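Local structure of superoxide dismutase [FE] (Sulfolobus solfataricus, 1WB7) at residues A[50-53]-A[54-58]; A[63-67]-A[68-72]. The protein catalyses the disproportionation of superoxide radicals into hydrogen peroxide and molecular oxygen, using one iron ion bound in each subunit. The protein carries 1 engineered substitution. All coordinates share one frame; numbering follows the deposited sequence.

Contact 1: residues A[50-53]-A[54-58]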
loop_
_atom_site.group_PDB
_atom_site.type_symbol
_atom_site.label_atom_id
_atom_site.label_comp_id
_atom_site.label_asym_id
_atom_site.label_seq_id
_atom_site.Cartn_x
_atom_site.Cartn_y
_atom_site.Cartn_z
ATOM N N GLU A 50 -19.082 5.567 14.899
ATOM C CA GLU A 50 -19.559 5.573 16.275
ATOM C C GLU A 50 -18.377 5.494 17.219
ATOM O O GLU A 50 -18.342 6.169 18.246
ATOM C CB GLU A 50 -20.493 4.392 16.525
ATOM C CG GLU A 50 -21.854 4.569 15.885
ATOM C CD GLU A 50 -22.698 3.317 15.954
ATOM O OE1 GLU A 50 -23.826 3.345 15.421
ATOM O OE2 GLU A 50 -22.238 2.308 16.532
ATOM N N ARG A 51 -17.402 4.668 16.865
ATOM C CA ARG A 51 -16.224 4.519 17.696
ATOM C C ARG A 51 -15.393 5.801 17.679
ATOM O O ARG A 51 -14.897 6.246 18.717
ATOM C CB ARG A 51 -15.400 3.329 17.207
ATOM C CG ARG A 51 -14.285 2.948 18.134
ATOM C CD ARG A 51 -13.771 1.553 17.824
ATOM N NE ARG A 51 -12.524 1.322 18.540
ATOM C CZ ARG A 51 -12.435 1.203 19.856
ATOM N NH1 ARG A 51 -13.528 1.280 20.604
ATOM N NH2 ARG A 51 -11.250 1.030 20.424
ATOM N N LEU A 52 -15.247 6.408 16.507
ATOM C CA LEU A 52 -14.486 7.647 16.412
ATOM C C LEU A 52 -15.166 8.758 17.225
ATOM O O LEU A 52 -14.493 9.609 17.808
ATOM C CB LEU A 52 -14.338 8.077 14.950
ATOM C CG LEU A 52 -13.500 9.341 14.750
ATOM C CD1 LEU A 52 -12.141 9.169 15.395
ATOM C CD2 LEU A 52 -13.359 9.631 13.265
ATOM N N GLU A 53 -16.497 8.742 17.269
ATOM C CA GLU A 53 -17.228 9.744 18.036
ATOM C C GLU A 53 -16.835 9.619 19.505
ATOM O O GLU A 53 -16.640 10.616 20.195
ATOM C CB GLU A 53 -18.739 9.539 17.900
ATOM C CG GLU A 53 -19.287 9.691 16.497
ATOM C CD GLU A 53 -20.777 9.404 16.435
ATOM O OE1 GLU A 53 -21.265 8.621 17.283
ATOM O OE2 GLU A 53 -21.459 9.943 15.537
ATOM N N LYS A 54 -16.721 8.382 19.981
ATOM C CA LYS A 54 -16.344 8.144 21.367
ATOM C C LYS A 54 -14.925 8.642 21.645
ATOM O O LYS A 54 -14.633 9.112 22.745
ATOM C CB LYS A 54 -16.461 6.656 21.705
ATOM C CG LYS A 54 -17.899 6.153 21.849
ATOM C CD LYS A 54 -17.899 4.697 22.315
ATOM C CE LYS A 54 -19.307 4.146 22.522
ATOM N NZ LYS A 54 -20.043 3.927 21.240
ATOM N N VAL A 55 -14.043 8.538 20.655
ATOM C CA VAL A 55 -12.677 9.031 20.830
ATOM C C VAL A 55 -12.737 10.546 20.965
ATOM O O VAL A 55 -12.104 11.127 21.842
ATOM C CB VAL A 55 -11.771 8.694 19.618
ATOM C CG1 VAL A 55 -10.444 9.429 19.750
ATOM C CG2 VAL A 55 -11.526 7.198 19.542
ATOM N N VAL A 56 -13.506 11.179 20.083
ATOM C CA VAL A 56 -13.661 12.631 20.085
ATOM C C VAL A 56 -14.284 13.143 21.385
ATOM O O VAL A 56 -13.799 14.108 21.976
ATOM C CB VAL A 56 -14.536 13.090 18.898
ATOM C CG1 VAL A 56 -14.836 14.589 19.013
ATOM C CG2 VAL A 56 -13.826 12.783 17.582
ATOM N N LYS A 57 -15.358 12.490 21.824
ATOM C CA LYS A 57 -16.052 12.870 23.051
ATOM C C LYS A 57 -15.233 12.530 24.289
ATOM O O LYS A 57 -15.448 13.091 25.364
ATOM C CB LYS A 57 -17.418 12.176 23.116
ATOM C CG LYS A 57 -18.479 12.865 22.262
ATOM C CD LYS A 57 -19.551 11.901 21.775
ATOM C CE LYS A 57 -20.296 11.236 22.911
ATOM N NZ LYS A 57 -21.108 10.094 22.395
ATOM N N GLY A 58 -14.286 11.611 24.140
ATOM C CA GLY A 58 -13.465 11.239 25.272
ATOM C C GLY A 58 -14.002 10.048 26.040
ATOM O O GLY A 58 -13.457 9.694 27.081
HETATM O O HOH W 1 -20.582 6.765 19.735
#
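Residues 50-53 and 54-58 form the last turns of helix 27-57, the first arm of the alpha-hairpin of iron/manganese superoxide dismutases, where Leu-52 lies lightly against Val-55 and Val-56. CD1 of Leu-52 lies 4.3 Å from CB of Val-55, and its CG is 4.5 Å from CG2 of Val-56, so the leucine spans the positions three and four residues on. The i to i+4 backbone bonds run through the same turns. Val-56 N donates to Leu-52 O at 2.9 Å, and Lys-57 N to Glu-53 O at 2.8 Å, both with N-H...O angles of 165°. CG2 of Val-56, anti to the carbonyl carbon, lies against the same Leu-52 O at 3.3 Å. Compact apolar side chains suit both buried surfaces: Leu-52 and Val-55 lie against Ile-70 of helix 67-89, the returning arm of the hairpin, and Val-56 packs on Gln-112 of the second subunit.

The other side of the helix is polar. One water donates to Glu-50 O at 2.8 Å and to OE1 of Glu-53 at 3.2 Å, and accepts from NZ of Lys-54 at 3.3 Å. A bend at chi4, 71°, turns the ammonium group back to this water instead of letting the chain run straight out. Glu-50 O thus takes both the water and the amide of Lys-54. Water links Glu-53 to Lys-54 without a direct salt bridge; the other carboxylate oxygen of Glu-53, OE2, binds Lys-8 and the amide of Phe-6. Long, flexible charged chains fit this exposed face. At the end of the helix, Gly-58 adopts positive phi, 93°, where a beta carbon would crowd the preceding carbonyl, and its N gives weak bonds to Lys-54 O and Val-55 O.

Contact 2: residues A[63-67]-A[68-72]; sequences GQYDI and QGIIR
Ile-67 meets Ile-71 one turn along the start of helix 67-89, the second arm of the alpha-hairpin, where the chain passes from loop to helix. From CB, 3.3 Å from the amide N of Gln-68, the isoleucine divides. CG2 stands between its own backbone N and carbonyl carbon and comes within 3.1 Å of that same Gln-68 N. CG1, anti to the backbone N (chi1 -163°), runs alongside CG1 of Ile-71 at 3.9 Å, and the tip CD1 reaches the same methylene at 4.1 Å. The two side chains lie side by side and point the same way, as suits branched aliphatic residues on a buried helix face; in the second subunit Ser-129 packs on Ile-67 and Met-150 on Ile-71. With an alanine here CG1, CG2 and CD1 are gone, which would probably open a gap beside CG1 of Ile-71 and leave that side chain freer to shift.

Asp-66 occupies the N-cap position, but its backbone does the work here. Its O accepts from Gly-69 N at 2.8 Å, the donor standing 42° out of the carbonyl plane, and takes a weak bond from Ile-70 N. The carboxylate instead forms a salt bridge with Arg-51 of the third subunit and accepts from the backbone N of Asp-66 of the third subunit. A beta carbon at Gly-69 would come rather close to Asp-66 O, so glycine sits comfortably here. On the hairpin side, CD1 of Ile-70 touches CB of Tyr-65, while the phenol OH bonds to Glu-125 of the second subunit. The first strong i to i+4 bond of the helix runs from Ile-71 N to Ile-67 O, 2.8 Å long and almost straight at 176°.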
loop_
_atom_site.group_PDB
_atom_site.type_symbol
_atom_site.label_atom_id
_atom_site.label_comp_id
_atom_site.label_asym_id
_atom_site.label_seq_id
_atom_site.Cartn_x
_atom_site.Cartn_y
_atom_site.Cartn_z
ATOM N N GLY A 63 -5.259 4.960 25.309
ATOM C CA GLY A 63 -4.977 3.571 25.626
ATOM C C GLY A 63 -6.164 2.657 25.425
ATOM O O GLY A 63 -6.081 1.452 25.660
ATOM N N GLN A 64 -7.276 3.223 24.983
ATOM C CA GLN A 64 -8.470 2.432 24.758
ATOM C C GLN A 64 -8.839 2.404 23.296
ATOM O O GLN A 64 -9.968 2.079 22.940
ATOM C CB GLN A 64 -9.625 2.984 25.590
ATOM C CG GLN A 64 -9.407 2.785 27.077
ATOM C CD GLN A 64 -10.538 3.318 27.928
ATOM O OE1 GLN A 64 -10.568 3.094 29.133
ATOM N NE2 GLN A 64 -11.468 4.033 27.308
ATOM N N TYR A 65 -7.876 2.737 22.446
ATOM C CA TYR A 65 -8.103 2.731 21.010
ATOM C C TYR A 65 -6.788 2.961 20.284
ATOM O O TYR A 65 -5.844 3.508 20.844
ATOM C CB TYR A 65 -9.105 3.828 20.618
ATOM C CG TYR A 65 -8.586 5.233 20.828
ATOM C CD1 TYR A 65 -7.939 5.920 19.801
ATOM C CD2 TYR A 65 -8.727 5.870 22.063
ATOM C CE1 TYR A 65 -7.446 7.216 19.997
ATOM C CE2 TYR A 65 -8.242 7.154 22.273
ATOM C CZ TYR A 65 -7.600 7.824 21.237
ATOM O OH TYR A 65 -7.110 9.096 21.449
ATOM N N ASP A 66 -6.734 2.530 19.032
ATOM C CA ASP A 66 -5.547 2.706 18.219
ATOM C C ASP A 66 -6.059 3.439 16.996
ATOM O O ASP A 66 -6.645 2.844 16.090
ATOM C CB ASP A 66 -4.966 1.342 17.880
ATOM C CG ASP A 66 -4.641 0.543 19.123
ATOM O OD1 ASP A 66 -3.532 0.698 19.661
ATOM O OD2 ASP A 66 -5.509 -0.225 19.582
ATOM N N ILE A 67 -5.843 4.749 17.007
ATOM C CA ILE A 67 -6.324 5.639 15.966
ATOM C C ILE A 67 -6.070 5.210 14.514
ATOM O O ILE A 67 -6.951 5.361 13.664
ATOM C CB ILE A 67 -5.803 7.078 16.224
ATOM C CG1 ILE A 67 -6.618 8.073 15.402
ATOM C CG2 ILE A 67 -4.316 7.170 15.926
ATOM C CD1 ILE A 67 -8.081 8.121 15.806
ATOM N N GLN A 68 -4.896 4.667 14.215
ATOM C CA GLN A 68 -4.635 4.238 12.844
ATOM C C GLN A 68 -5.579 3.113 12.421
ATOM O O GLN A 68 -5.912 2.981 11.239
ATOM C CB GLN A 68 -3.178 3.802 12.675
ATOM C CG GLN A 68 -2.241 4.952 12.340
ATOM C CD GLN A 68 -2.618 5.646 11.032
ATOM O OE1 GLN A 68 -2.731 5.000 9.988
ATOM N NE2 GLN A 68 -2.808 6.962 11.084
ATOM N N GLY A 69 -6.012 2.306 13.387
ATOM C CA GLY A 69 -6.926 1.227 13.068
ATOM C C GLY A 69 -8.289 1.791 12.711
ATOM O O GLY A 69 -8.959 1.293 11.801
ATOM N N ILE A 70 -8.705 2.837 13.424
ATOM C CA ILE A 70 -10.000 3.461 13.169
ATOM C C ILE A 70 -9.980 4.235 11.848
ATOM O O ILE A 70 -10.845 4.045 10.996
ATOM C CB ILE A 70 -10.391 4.426 14.323
ATOM C CG1 ILE A 70 -10.592 3.628 15.616
ATOM C CG2 ILE A 70 -11.678 5.182 13.975
ATOM C CD1 ILE A 70 -10.725 4.489 16.856
ATOM N N ILE A 71 -8.975 5.093 11.688
ATOM C CA ILE A 71 -8.827 5.911 10.489
ATOM C C ILE A 71 -8.660 5.087 9.215
ATOM O O ILE A 71 -9.293 5.365 8.196
ATOM C CB ILE A 71 -7.625 6.874 10.637
ATOM C CG1 ILE A 71 -7.913 7.889 11.750
ATOM C CG2 ILE A 71 -7.351 7.590 9.321
ATOM C CD1 ILE A 71 -9.127 8.763 11.488
ATOM N N ARG A 72 -7.817 4.065 9.264
ATOM C CA ARG A 72 -7.607 3.238 8.086
ATOM C C ARG A 72 -8.834 2.354 7.822
ATOM O O ARG A 72 -9.157 2.050 6.671
ATOM C CB ARG A 72 -6.349 2.390 8.267
ATOM C CG ARG A 72 -5.759 1.899 6.969
ATOM C CD ARG A 72 -4.238 1.932 7.013
ATOM N NE ARG A 72 -3.679 1.415 5.771
ATOM C CZ ARG A 72 -3.784 0.150 5.385
ATOM N NH1 ARG A 72 -4.422 -0.722 6.157
ATOM N NH2 ARG A 72 -3.275 -0.243 4.224
#

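Contact 1 ends the first arm of the alpha-hairpin and contact 2 begins the second. Their centres are about 11 Å apart, both at the distal end of the hairpin and away from the iron site. They meet directly: CG1 of Val-55 lies 3.6 Å from CZ of Tyr-65, and NH2 of Arg-51 probably hydrogen-bonds to Gln-64 O at 3.0 Å. Contact 1 has buried apolar surfaces and an exposed, charged side with a bridging water. Contact 2, with no fully exposed touching residue, combines aliphatic packing and helix-start bonds with a charge: its Asp-66 pairs with Arg-51 of the third subunit, so contact 1 of one subunit meets contact 2 of another. Both also adjoin the second subunit.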